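Local coordinates for oxaloacetate acetyl hydrolase (Cryphonectria parasitica, PDB 3M0J), which belongs to the phosphoenolpyruvate phosphomutase family of TIM-barrel proteins and binds manganese together with 2,2-difluoro-3,3-dihydroxybutanedioic acid at the mouth of its barrel, at residues Phe46-Met51 and Pro90-Met95; Gln63-Ile68 and Lys129-Leu134; Ile166-Ala171 and Val194-Gly199; Pro217-Ser222 and Ile243-Phe248. All coordinates share one frame; numbering follows the deposited sequence.

Interaction 1 (Phe46-Met51 and Pro90-Met95); sequences FKSLYM and PLIADM. With MN (manganese (II) ion), chain C; OAF (2,2-difluoro-3,3-dihydroxybutanedioic acid), chain B.
Two neighbouring parallel strands of the TIM barrel, 49-51 and 91-94, zip together here and carry Tyr50 and Asp94 up to the manganese site. The backbone ladder starts at Pro90 O, which takes two donors: Leu49 N at 3.0 Å and, from above the carbonyl plane, Ser48 OG at 3.3 Å. It continues through Ile92 N to Leu49 O (2.9 Å, almost straight at 178°), Met51 N to Ile92 O, and Asp94 N to Met51 O. Tyr50 and Ile92 share the face that looks into the barrel; the two side chains cross at about a right angle, with Tyr50 CD1 resting 4.0 Å from Ile92 CG2. On the other face Leu91 CD1 lies against the CB atoms of Leu49 and Met51, brought back toward them by a first torsion that sets CG anti to the backbone N (chi1 177°). At the C-terminal ends Asp94 OD2 binds manganese at 2.1 Å, beside OAF O1 and O3 and three waters, a six-coordinate shell. One of those waters probably donates to Asp94 OD1, 2.8 Å away, and Asp96 N also bonds that oxygen, which helps fix the rotation of the carboxylate. Tyr50 OH accepts from OAF O4 at 3.2 Å and has a further hydrogen bond to His121, while OAF O2 sits in the ring plane at the edge of Tyr50. Strand 27-32 flanks strand 49-51, strand 119-122 flanks 91-94, and outside the barrel helix 71-82 packs on Met51 through Met74, Asn77 and Ala78.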
# COMPACT_ATOMS: atom_id res chain seq x y z
N PHE A 46 -28.61 5.47 -0.76
CA PHE A 46 -28.22 6.35 -1.85
C PHE A 46 -27.92 5.53 -3.09
O PHE A 46 -27.39 4.42 -2.99
CB PHE A 46 -27.04 7.23 -1.46
CG PHE A 46 -27.43 8.34 -0.52
CD1 PHE A 46 -27.89 9.54 -1.01
CD2 PHE A 46 -27.38 8.15 0.84
CE1 PHE A 46 -28.27 10.57 -0.15
CE2 PHE A 46 -27.75 9.16 1.71
CZ PHE A 46 -28.20 10.37 1.21
N LYS A 47 -28.27 6.07 -4.26
CA LYS A 47 -28.18 5.33 -5.52
C LYS A 47 -26.81 5.44 -6.18
O LYS A 47 -26.53 4.76 -7.15
CB LYS A 47 -29.26 5.81 -6.50
CG LYS A 47 -30.68 5.52 -6.02
CD LYS A 47 -31.72 5.93 -7.06
CE LYS A 47 -31.72 4.97 -8.24
NZ LYS A 47 -32.90 5.18 -9.12
N SER A 48 -25.98 6.31 -5.63
CA SER A 48 -24.64 6.53 -6.17
C SER A 48 -23.86 7.25 -5.10
O SER A 48 -24.44 7.99 -4.29
CB SER A 48 -24.70 7.38 -7.44
OG SER A 48 -23.41 7.45 -8.06
N LEU A 49 -22.55 7.03 -5.08
CA LEU A 49 -21.66 7.63 -4.10
C LEU A 49 -20.59 8.45 -4.80
O LEU A 49 -20.30 8.25 -5.97
CB LEU A 49 -20.97 6.54 -3.27
CG LEU A 49 -21.66 6.05 -1.98
CD1 LEU A 49 -23.09 5.64 -2.22
CD2 LEU A 49 -20.87 4.91 -1.39
N TYR A 50 -20.03 9.41 -4.07
CA TYR A 50 -18.92 10.17 -4.60
C TYR A 50 -17.74 10.08 -3.62
O TYR A 50 -17.92 10.28 -2.42
CB TYR A 50 -19.33 11.63 -4.77
CG TYR A 50 -18.15 12.53 -4.99
CD1 TYR A 50 -17.36 12.40 -6.14
CD2 TYR A 50 -17.80 13.48 -4.05
CE1 TYR A 50 -16.26 13.21 -6.34
CE2 TYR A 50 -16.70 14.29 -4.25
CZ TYR A 50 -15.94 14.15 -5.39
OH TYR A 50 -14.86 14.96 -5.56
N MET A 51 -16.55 9.77 -4.14
CA MET A 51 -15.36 9.80 -3.31
C MET A 51 -14.61 11.11 -3.48
O MET A 51 -14.07 11.40 -4.54
CB MET A 51 -14.41 8.65 -3.63
CG MET A 51 -13.29 8.52 -2.57
SD MET A 51 -12.01 7.36 -3.04
CE MET A 51 -10.96 8.43 -4.05
N PRO A 90 -23.03 2.62 -7.74
CA PRO A 90 -21.84 3.07 -8.48
C PRO A 90 -21.07 4.11 -7.69
O PRO A 90 -21.69 4.90 -6.96
CB PRO A 90 -22.42 3.77 -9.72
CG PRO A 90 -23.89 3.65 -9.65
CD PRO A 90 -24.30 2.94 -8.42
N LEU A 91 -19.75 4.14 -7.84
CA LEU A 91 -18.92 5.16 -7.23
C LEU A 91 -18.31 6.12 -8.25
O LEU A 91 -17.67 5.68 -9.22
CB LEU A 91 -17.74 4.54 -6.49
CG LEU A 91 -16.74 5.52 -5.85
CD1 LEU A 91 -17.42 6.26 -4.71
CD2 LEU A 91 -15.47 4.81 -5.34
N ILE A 92 -18.54 7.42 -8.06
CA ILE A 92 -17.88 8.40 -8.86
C ILE A 92 -16.71 8.83 -7.99
O ILE A 92 -16.90 9.19 -6.83
CB ILE A 92 -18.77 9.62 -9.18
CG1 ILE A 92 -19.89 9.23 -10.15
CG2 ILE A 92 -17.93 10.73 -9.78
CD1 ILE A 92 -20.95 10.33 -10.34
N ALA A 93 -15.49 8.78 -8.52
CA ALA A 93 -14.32 9.16 -7.73
C ALA A 93 -13.56 10.35 -8.32
O ALA A 93 -13.35 10.42 -9.52
CB ALA A 93 -13.35 7.95 -7.55
N ASP A 94 -13.16 11.28 -7.47
CA ASP A 94 -12.24 12.34 -7.83
C ASP A 94 -10.99 11.71 -8.45
O ASP A 94 -10.56 10.76 -8.00
CB ASP A 94 -11.84 13.04 -6.53
CG ASP A 94 -11.17 14.37 -6.74
OD1 ASP A 94 -10.73 14.67 -7.87
OD2 ASP A 94 -11.09 15.10 -5.73
N MET A 95 -10.45 12.19 -9.51
CA MET A 95 -9.20 11.74 -10.05
C MET A 95 -8.31 12.97 -10.27
O MET A 95 -7.29 12.91 -10.95
CB MET A 95 -9.25 10.85 -11.30
CG MET A 95 -9.85 11.51 -12.56
SD MET A 95 -9.64 10.49 -14.05
CE MET A 95 -7.90 10.71 -14.36
MN MN C . -10.86 17.15 -5.29
O2 OAF B . -14.12 16.74 -2.68
C1 OAF B . -13.33 17.08 -3.51
O1 OAF B . -12.02 16.61 -3.47
C2 OAF B . -13.65 18.21 -4.49
O4 OAF B . -14.98 18.09 -4.96
O3 OAF B . -12.80 18.12 -5.60
C3 OAF B . -13.44 19.53 -3.71
F1 OAF B . -14.52 19.77 -2.91
F2 OAF B . -12.32 19.50 -2.93
C4 OAF B . -13.25 20.67 -4.70
O5 OAF B . -12.16 20.98 -5.07
O6 OAF B . -14.38 21.42 -5.04
O HOH W 1 -10.32 17.37 -7.48
O HOH W 2 -8.98 16.50 -4.46
O HOH W 3 -9.99 19.15 -4.89

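Interaction 2 (Gln63-Ile68 and Lys129-Leu134); sequences QPDLAI and KRCGHL. With OAF (2,2-difluoro-3,3-dihydroxybutanedioic acid), chain B.
Asp65 and Cys131 bring together two loops at the edge of the ligand site, one following helix 53-61 and the other following strand 119-122. The backbone link is slight: Cys131 N gives a weak, bent bond to Asp65 O (3.1 Å, 132°), and Arg130 CA adds a CA-H...O contact to the same oxygen. Asp65 stands at the centre of an inverse gamma turn, with Leu66 N bonded to Pro64 O. Its CG is anti to the backbone N (chi1 -174°), which places OD2 against Cys131 CA and CB. Both carboxylate oxygens accept from waters bound to manganese: Asp65 OD1 from one at 2.9 Å, Asp65 OD2 from another at 2.6 Å. The second water also donates to OAF O5 and accepts from Lys129 NZ at 2.9 Å. Lys129 NZ lies 4.5 Å from Asp65 OD1, beyond a salt bridge, and pairs instead with Glu123 and Asp96; farther back along its chain, CG leans on Ala67 CB. A further water donates to Lys129 O at 2.7 Å and weakly to Leu66 O, joining two carbonyls across the loops. In the type I turn from Cys131 to Leu134, Gly132 N donates to OAF O5 at 2.8 Å and nearly straight (166°). Arg130 turns its guanidinium away to Ser135 O and to Ala302 O of the second subunit. Water carries most of the polar contact between the loops; Asp65 therefore acts on the metal from the second shell, through the waters it orients, with Lys129 NZ sharing one of them.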
# COMPACT_ATOMS: atom_id res chain seq x y z
N GLN A 63 -3.83 15.16 5.82
CA GLN A 63 -3.24 16.33 5.19
C GLN A 63 -4.30 17.14 4.44
O GLN A 63 -5.39 16.65 4.16
CB GLN A 63 -2.16 15.86 4.21
CG GLN A 63 -1.04 15.08 4.89
CD GLN A 63 -0.19 15.98 5.80
OE1 GLN A 63 -0.19 17.20 5.66
NE2 GLN A 63 0.53 15.36 6.74
N PRO A 64 -3.97 18.38 4.09
CA PRO A 64 -4.88 19.23 3.31
C PRO A 64 -4.86 18.87 1.83
O PRO A 64 -3.92 18.23 1.35
CB PRO A 64 -4.28 20.64 3.47
CG PRO A 64 -2.98 20.48 4.18
CD PRO A 64 -2.65 19.02 4.26
N ASP A 65 -5.88 19.33 1.12
CA ASP A 65 -6.11 18.99 -0.29
C ASP A 65 -5.18 19.81 -1.16
O ASP A 65 -5.61 20.76 -1.85
CB ASP A 65 -7.57 19.27 -0.60
CG ASP A 65 -7.99 18.81 -1.99
OD1 ASP A 65 -7.38 17.87 -2.54
OD2 ASP A 65 -8.95 19.39 -2.51
N LEU A 66 -3.88 19.49 -1.11
CA LEU A 66 -2.87 20.26 -1.82
C LEU A 66 -1.99 19.34 -2.69
O LEU A 66 -0.76 19.44 -2.66
CB LEU A 66 -1.98 21.01 -0.82
CG LEU A 66 -2.65 22.12 -0.01
CD1 LEU A 66 -1.66 22.74 0.97
CD2 LEU A 66 -3.23 23.19 -0.92
N ALA A 67 -2.63 18.46 -3.45
CA ALA A 67 -1.91 17.53 -4.32
C ALA A 67 -0.96 16.64 -3.52
O ALA A 67 0.15 16.33 -3.97
CB ALA A 67 -1.14 18.30 -5.38
N ILE A 68 -1.40 16.21 -2.35
CA ILE A 68 -0.59 15.35 -1.49
C ILE A 68 -0.96 13.88 -1.69
O ILE A 68 -0.08 13.01 -1.75
CB ILE A 68 -0.72 15.78 -0.01
CG1 ILE A 68 0.00 17.13 0.20
CG2 ILE A 68 -0.18 14.71 0.93
CD1 ILE A 68 -0.29 17.81 1.52
N LYS A 129 -1.94 21.23 -7.63
CA LYS A 129 -3.32 21.71 -7.49
C LYS A 129 -3.73 22.03 -6.05
O LYS A 129 -2.96 21.87 -5.10
CB LYS A 129 -4.28 20.67 -8.05
CG LYS A 129 -4.26 19.36 -7.27
CD LYS A 129 -5.57 18.61 -7.38
CE LYS A 129 -6.67 19.28 -6.55
NZ LYS A 129 -8.00 18.74 -6.95
N ARG A 130 -4.98 22.45 -5.89
CA ARG A 130 -5.52 22.80 -4.57
C ARG A 130 -7.03 22.70 -4.60
O ARG A 130 -7.64 22.77 -5.67
CB ARG A 130 -5.08 24.21 -4.15
CG ARG A 130 -5.72 25.35 -4.93
CD ARG A 130 -5.06 26.69 -4.59
NE ARG A 130 -3.63 26.69 -4.90
CZ ARG A 130 -2.77 27.65 -4.54
NH1 ARG A 130 -3.20 28.70 -3.86
NH2 ARG A 130 -1.49 27.54 -4.87
N CYS A 131 -7.64 22.55 -3.43
CA CYS A 131 -9.10 22.51 -3.33
C CYS A 131 -9.70 23.66 -4.16
O CYS A 131 -9.23 24.80 -4.07
CB CYS A 131 -9.53 22.64 -1.87
SG CYS A 131 -11.32 22.78 -1.63
N GLY A 132 -10.72 23.36 -4.95
CA GLY A 132 -11.27 24.32 -5.90
C GLY A 132 -11.88 25.57 -5.29
O GLY A 132 -12.17 26.53 -5.99
N HIS A 133 -12.09 25.54 -3.98
CA HIS A 133 -12.66 26.69 -3.28
C HIS A 133 -11.58 27.54 -2.59
O HIS A 133 -11.88 28.49 -1.88
CB HIS A 133 -13.72 26.22 -2.27
CG HIS A 133 -15.06 25.97 -2.88
ND1 HIS A 133 -15.26 25.08 -3.92
CD2 HIS A 133 -16.28 26.49 -2.59
CE1 HIS A 133 -16.54 25.08 -4.25
NE2 HIS A 133 -17.18 25.93 -3.46
N LEU A 134 -10.31 27.19 -2.82
CA LEU A 134 -9.21 28.02 -2.33
C LEU A 134 -8.76 29.01 -3.41
O LEU A 134 -8.78 28.69 -4.61
CB LEU A 134 -8.03 27.16 -1.90
CG LEU A 134 -8.19 26.14 -0.77
CD1 LEU A 134 -6.88 25.41 -0.57
CD2 LEU A 134 -8.65 26.80 0.51
O2 OAF B . -14.12 16.74 -2.68
C1 OAF B . -13.33 17.08 -3.51
O1 OAF B . -12.02 16.61 -3.47
C2 OAF B . -13.65 18.21 -4.49
O4 OAF B . -14.98 18.09 -4.96
O3 OAF B . -12.80 18.12 -5.60
C3 OAF B . -13.44 19.53 -3.71
F1 OAF B . -14.52 19.77 -2.91
F2 OAF B . -12.32 19.50 -2.93
C4 OAF B . -13.25 20.67 -4.70
O5 OAF B . -12.16 20.98 -5.07
O6 OAF B . -14.38 21.42 -5.04
O HOH W 2 -8.98 16.50 -4.46
O HOH W 3 -9.99 19.15 -4.89
O HOH W 4 -0.36 22.21 -4.44

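Interaction 3 (Ile166-Ala171 and Val194-Gly199); sequences IARTDA and VGLLEG. With OAF (2,2-difluoro-3,3-dihydroxybutanedioic acid), chain B.
Arg168 runs along Leu196 and ends with one guanidinium face against Glu198, joining strand 164-169 to strand 194-197 at the ligand. Its CB and CG each lie 4.0 Å from Leu196 CG, the two side chains pointing the same way, and CD follows at 3.9 Å from Leu196 CD2. With CG anti to the backbone N (chi1 167°) and the chain extended to NE, the guanidinium is carried beyond the strand end. There NE meets Asp170 OD2 at 2.8 Å while NH2 donates to Asp170 OD1, on its syn lone pair, in the guanidinium plane: a side-on, two-nitrogen grip. The Glu198 carboxylate stacks on one face of the group, the planes 10° apart and offset toward the rim. The remaining edge serves OAF: Arg168 NH1 donates to O3 at 2.7 Å, and NH2 to O5 at 2.9 Å. The two strands are parallel neighbours in a TIM barrel, and as is usual in this fold the site gathers at their C-terminal ends. Behind it the ladder runs from Ala167 N to Val194 O, Leu196 N to Ala167 O, Thr169 N to Leu196 O and Glu198 N to Thr169 O. Deeper in the barrel Ile166 CG1 touches Val194 CB at 3.7 Å. Glu198 OE1 is held by Asn221, and Lys137 is a second cationic partner for Asp170. Thr169 OG1 forms an ST turn with Ala171 N and bonds Asp124, while one water bridges Thr169 O and Glu198 O.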
# COMPACT_ATOMS: atom_id res chain seq x y z
N ILE A 166 -16.00 12.63 -16.30
CA ILE A 166 -16.53 13.97 -16.05
C ILE A 166 -15.39 14.96 -16.22
O ILE A 166 -14.36 14.87 -15.54
CB ILE A 166 -17.09 14.07 -14.60
CG1 ILE A 166 -18.25 13.09 -14.41
CG2 ILE A 166 -17.54 15.49 -14.30
CD1 ILE A 166 -18.26 12.37 -13.04
N ALA A 167 -15.57 15.90 -17.15
CA ALA A 167 -14.59 16.94 -17.40
C ALA A 167 -14.86 18.11 -16.47
O ALA A 167 -15.89 18.78 -16.59
CB ALA A 167 -14.64 17.40 -18.86
N ARG A 168 -13.94 18.34 -15.55
CA ARG A 168 -14.08 19.43 -14.60
C ARG A 168 -13.19 20.58 -15.04
O ARG A 168 -12.04 20.37 -15.41
CB ARG A 168 -13.67 18.96 -13.21
CG ARG A 168 -13.46 20.10 -12.22
CD ARG A 168 -13.24 19.56 -10.80
NE ARG A 168 -12.57 20.56 -9.96
CZ ARG A 168 -12.46 20.45 -8.63
NH1 ARG A 168 -13.00 19.41 -7.98
NH2 ARG A 168 -11.79 21.38 -7.95
N THR A 169 -13.72 21.80 -14.97
CA THR A 169 -12.88 22.98 -15.16
C THR A 169 -12.89 23.88 -13.93
O THR A 169 -13.94 24.23 -13.40
CB THR A 169 -13.24 23.82 -16.42
OG1 THR A 169 -12.34 24.93 -16.50
CG2 THR A 169 -14.67 24.35 -16.33
N ASP A 170 -11.68 24.21 -13.50
CA ASP A 170 -11.44 25.12 -12.39
C ASP A 170 -11.11 26.52 -12.88
O ASP A 170 -10.56 27.33 -12.13
CB ASP A 170 -10.28 24.56 -11.58
CG ASP A 170 -10.72 23.45 -10.66
OD1 ASP A 170 -11.28 23.78 -9.60
OD2 ASP A 170 -10.56 22.27 -11.01
N ALA A 171 -11.44 26.80 -14.14
CA ALA A 171 -10.99 28.03 -14.79
C ALA A 171 -11.78 29.28 -14.40
O ALA A 171 -11.34 30.40 -14.69
CB ALA A 171 -11.01 27.86 -16.30
N VAL A 194 -19.73 14.00 -19.17
CA VAL A 194 -20.43 14.94 -18.30
C VAL A 194 -19.47 16.10 -18.04
O VAL A 194 -18.25 15.90 -18.03
CB VAL A 194 -20.75 14.27 -16.93
CG1 VAL A 194 -21.45 15.25 -15.98
CG2 VAL A 194 -21.56 12.97 -17.12
N GLY A 195 -20.00 17.30 -17.84
CA GLY A 195 -19.16 18.45 -17.56
C GLY A 195 -19.38 18.90 -16.13
O GLY A 195 -20.46 18.72 -15.58
N LEU A 196 -18.34 19.47 -15.53
CA LEU A 196 -18.44 20.02 -14.19
C LEU A 196 -17.77 21.38 -14.18
O LEU A 196 -16.54 21.48 -14.28
CB LEU A 196 -17.78 19.08 -13.18
CG LEU A 196 -17.37 19.57 -11.78
CD1 LEU A 196 -18.40 20.43 -11.08
CD2 LEU A 196 -16.96 18.37 -10.93
N LEU A 197 -18.58 22.43 -14.09
CA LEU A 197 -18.04 23.77 -13.91
C LEU A 197 -17.93 23.99 -12.41
O LEU A 197 -18.94 24.06 -11.70
CB LEU A 197 -18.94 24.84 -14.58
CG LEU A 197 -18.29 26.21 -14.87
CD1 LEU A 197 -19.15 27.05 -15.82
CD2 LEU A 197 -18.01 26.99 -13.59
N GLU A 198 -16.69 24.05 -11.91
CA GLU A 198 -16.42 24.09 -10.48
C GLU A 198 -16.63 25.49 -9.90
O GLU A 198 -16.26 26.50 -10.53
CB GLU A 198 -14.99 23.62 -10.20
CG GLU A 198 -14.48 23.95 -8.82
CD GLU A 198 -14.88 22.94 -7.77
OE1 GLU A 198 -15.67 22.01 -8.08
OE2 GLU A 198 -14.39 23.08 -6.62
N GLY A 199 -17.23 25.55 -8.72
CA GLY A 199 -17.30 26.78 -7.95
C GLY A 199 -18.10 27.91 -8.56
O GLY A 199 -17.60 29.02 -8.70
O2 OAF B . -14.12 16.74 -2.68
C1 OAF B . -13.33 17.08 -3.51
O1 OAF B . -12.02 16.61 -3.47
C2 OAF B . -13.65 18.21 -4.49
O4 OAF B . -14.98 18.09 -4.96
O3 OAF B . -12.80 18.12 -5.60
C3 OAF B . -13.44 19.53 -3.71
F1 OAF B . -14.52 19.77 -2.91
F2 OAF B . -12.32 19.50 -2.93
C4 OAF B . -13.25 20.67 -4.70
O5 OAF B . -12.16 20.98 -5.07
O6 OAF B . -14.38 21.42 -5.04
O HOH W 5 -14.40 26.71 -12.40

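Interaction 4 (Pro217-Ser222 and Ile243-Phe248); sequences PLLLNS and IMIFSF. With OAF (2,2-difluoro-3,3-dihydroxybutanedioic acid), chain B.
Leu219 packs on Ile243 and Ile245 in the tightly packed part of this strand pair. Its CD1 lies 3.7 Å from Ile243 CG2, and its CD2 meets Ile245 CG1, the Ile245 side chain crossing that of Leu219 at about a right angle. On the opposite face Leu220 CD2 touches Met244 CE at 3.6 Å, side by side against Ala236 of helix 233-239. Backbone bonds (Leu220 N to Ile243 O, Ile245 N to Leu220 O, Ser222 N to Ile245 O) hold this middle. The ends are looser. Ile243 N reaches Leu218 O only weakly, and at the far end, where Ser222 is partly exposed, a water donates to Ser222 O and accepts from Phe248 N. At the ligand end of the buried face, Ser247 OG donates to Asn221 OD1 at 2.7 Å and accepts from OAF O4 at 2.7 Å. Asn221 CG, anti to the backbone N (chi1 176°), brings the amide there; with ND2 bonded to Glu198 OE1, its flip is fixed. ND2 also gives OAF O6 a weak bond. Strand 219-222, helix 233-239 and strand 243-246 form a beta-alpha-beta unit of the TIM barrel, with ligand-binding residues at the strands' C-terminal ends.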
# COMPACT_ATOMS: atom_id res chain seq x y z
N PRO A 217 -24.92 16.51 -20.35
CA PRO A 217 -25.22 16.59 -18.91
C PRO A 217 -24.13 17.29 -18.11
O PRO A 217 -22.94 17.14 -18.41
CB PRO A 217 -25.31 15.13 -18.45
CG PRO A 217 -24.94 14.28 -19.62
CD PRO A 217 -24.56 15.15 -20.78
N LEU A 218 -24.55 18.03 -17.09
CA LEU A 218 -23.62 18.64 -16.15
C LEU A 218 -23.75 18.04 -14.76
O LEU A 218 -24.80 17.52 -14.37
CB LEU A 218 -23.86 20.15 -16.04
CG LEU A 218 -23.62 21.03 -17.28
CD1 LEU A 218 -23.52 22.47 -16.84
CD2 LEU A 218 -22.34 20.60 -17.97
N LEU A 219 -22.67 18.18 -14.00
CA LEU A 219 -22.64 17.74 -12.61
C LEU A 219 -22.38 18.96 -11.74
O LEU A 219 -21.51 19.76 -12.05
CB LEU A 219 -21.52 16.72 -12.45
CG LEU A 219 -21.22 16.16 -11.06
CD1 LEU A 219 -20.46 14.85 -11.22
CD2 LEU A 219 -20.43 17.14 -10.19
N LEU A 220 -23.17 19.12 -10.69
CA LEU A 220 -23.01 20.24 -9.79
C LEU A 220 -22.26 19.78 -8.56
O LEU A 220 -22.66 18.81 -7.93
CB LEU A 220 -24.39 20.74 -9.38
CG LEU A 220 -24.42 21.81 -8.29
CD1 LEU A 220 -23.70 23.08 -8.80
CD2 LEU A 220 -25.87 22.10 -7.96
N ASN A 221 -21.17 20.46 -8.22
CA ASN A 221 -20.41 20.10 -7.02
C ASN A 221 -20.76 21.00 -5.84
O ASN A 221 -20.31 22.15 -5.75
CB ASN A 221 -18.91 20.15 -7.29
CG ASN A 221 -18.08 19.89 -6.05
OD1 ASN A 221 -18.56 19.27 -5.10
ND2 ASN A 221 -16.85 20.38 -6.03
N SER A 222 -21.58 20.48 -4.94
CA SER A 222 -21.95 21.22 -3.76
C SER A 222 -20.85 21.06 -2.72
O SER A 222 -20.50 19.94 -2.36
CB SER A 222 -23.28 20.70 -3.20
OG SER A 222 -23.64 21.42 -2.03
N ILE A 243 -26.28 15.28 -12.38
CA ILE A 243 -25.62 14.68 -11.23
C ILE A 243 -25.33 15.79 -10.23
O ILE A 243 -25.02 16.93 -10.63
CB ILE A 243 -24.28 13.99 -11.60
CG1 ILE A 243 -24.49 12.98 -12.74
CG2 ILE A 243 -23.69 13.28 -10.39
CD1 ILE A 243 -23.18 12.42 -13.29
N MET A 244 -25.42 15.48 -8.95
CA MET A 244 -25.04 16.44 -7.93
C MET A 244 -24.26 15.71 -6.85
O MET A 244 -24.76 14.74 -6.27
CB MET A 244 -26.29 17.11 -7.35
CG MET A 244 -26.00 18.19 -6.31
SD MET A 244 -27.52 19.06 -5.88
CE MET A 244 -26.88 20.40 -4.90
N ILE A 245 -23.04 16.16 -6.60
CA ILE A 245 -22.20 15.54 -5.58
C ILE A 245 -22.07 16.49 -4.40
O ILE A 245 -22.14 17.71 -4.56
CB ILE A 245 -20.82 15.14 -6.11
CG1 ILE A 245 -19.96 16.37 -6.44
CG2 ILE A 245 -20.96 14.26 -7.36
CD1 ILE A 245 -18.59 16.00 -6.98
N PHE A 246 -21.92 15.91 -3.21
CA PHE A 246 -21.86 16.68 -1.98
C PHE A 246 -20.54 16.38 -1.32
O PHE A 246 -20.43 15.53 -0.45
CB PHE A 246 -23.04 16.32 -1.08
CG PHE A 246 -24.35 16.78 -1.62
CD1 PHE A 246 -24.92 17.96 -1.18
CD2 PHE A 246 -24.98 16.07 -2.63
CE1 PHE A 246 -26.11 18.42 -1.71
CE2 PHE A 246 -26.18 16.51 -3.15
CZ PHE A 246 -26.74 17.68 -2.69
N SER A 247 -19.51 17.10 -1.77
CA SER A 247 -18.13 16.75 -1.46
C SER A 247 -17.80 16.61 0.02
O SER A 247 -17.03 15.73 0.40
CB SER A 247 -17.19 17.78 -2.09
OG SER A 247 -17.19 17.60 -3.49
N PHE A 248 -18.36 17.49 0.85
CA PHE A 248 -18.03 17.54 2.27
C PHE A 248 -19.17 17.06 3.16
O PHE A 248 -19.17 17.31 4.37
CB PHE A 248 -17.59 18.95 2.70
CG PHE A 248 -16.21 19.29 2.24
CD1 PHE A 248 -15.15 19.30 3.14
CD2 PHE A 248 -15.95 19.57 0.91
CE1 PHE A 248 -13.87 19.60 2.72
CE2 PHE A 248 -14.67 19.86 0.48
CZ PHE A 248 -13.63 19.88 1.39
O2 OAF B . -14.12 16.74 -2.68
C1 OAF B . -13.33 17.08 -3.51
O1 OAF B . -12.02 16.61 -3.47
C2 OAF B . -13.65 18.21 -4.49
O4 OAF B . -14.98 18.09 -4.96
O3 OAF B . -12.80 18.12 -5.60
C3 OAF B . -13.44 19.53 -3.71
F1 OAF B . -14.52 19.77 -2.91
F2 OAF B . -12.32 19.50 -2.93
C4 OAF B . -13.25 20.67 -4.70
O5 OAF B . -12.16 20.98 -5.07
O6 OAF B . -14.38 21.42 -5.04
O HOH W 6 -21.14 18.96 0.47

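How the interactions relate
From the N terminus, interaction 1 closes the first loop, joining the second and third barrel strands across helices 53-61 and 71-82. Interaction 2 starts inside that loop, at 63-68, and ends beyond it, at 129-134, so these two cross along the chain; both supply groups around the manganese. Interactions 3 and 4 follow in series, each closing a short strand-helix-strand loop. They adjoin in space through Gly195 O and Leu219 N, a probable hydrogen bond that links strands 194-197 and 219-222 and so closes the barrel. Interaction 4 meets interaction 1 where Ile245 and Ser247 pack on Tyr50. All four converge on OAF.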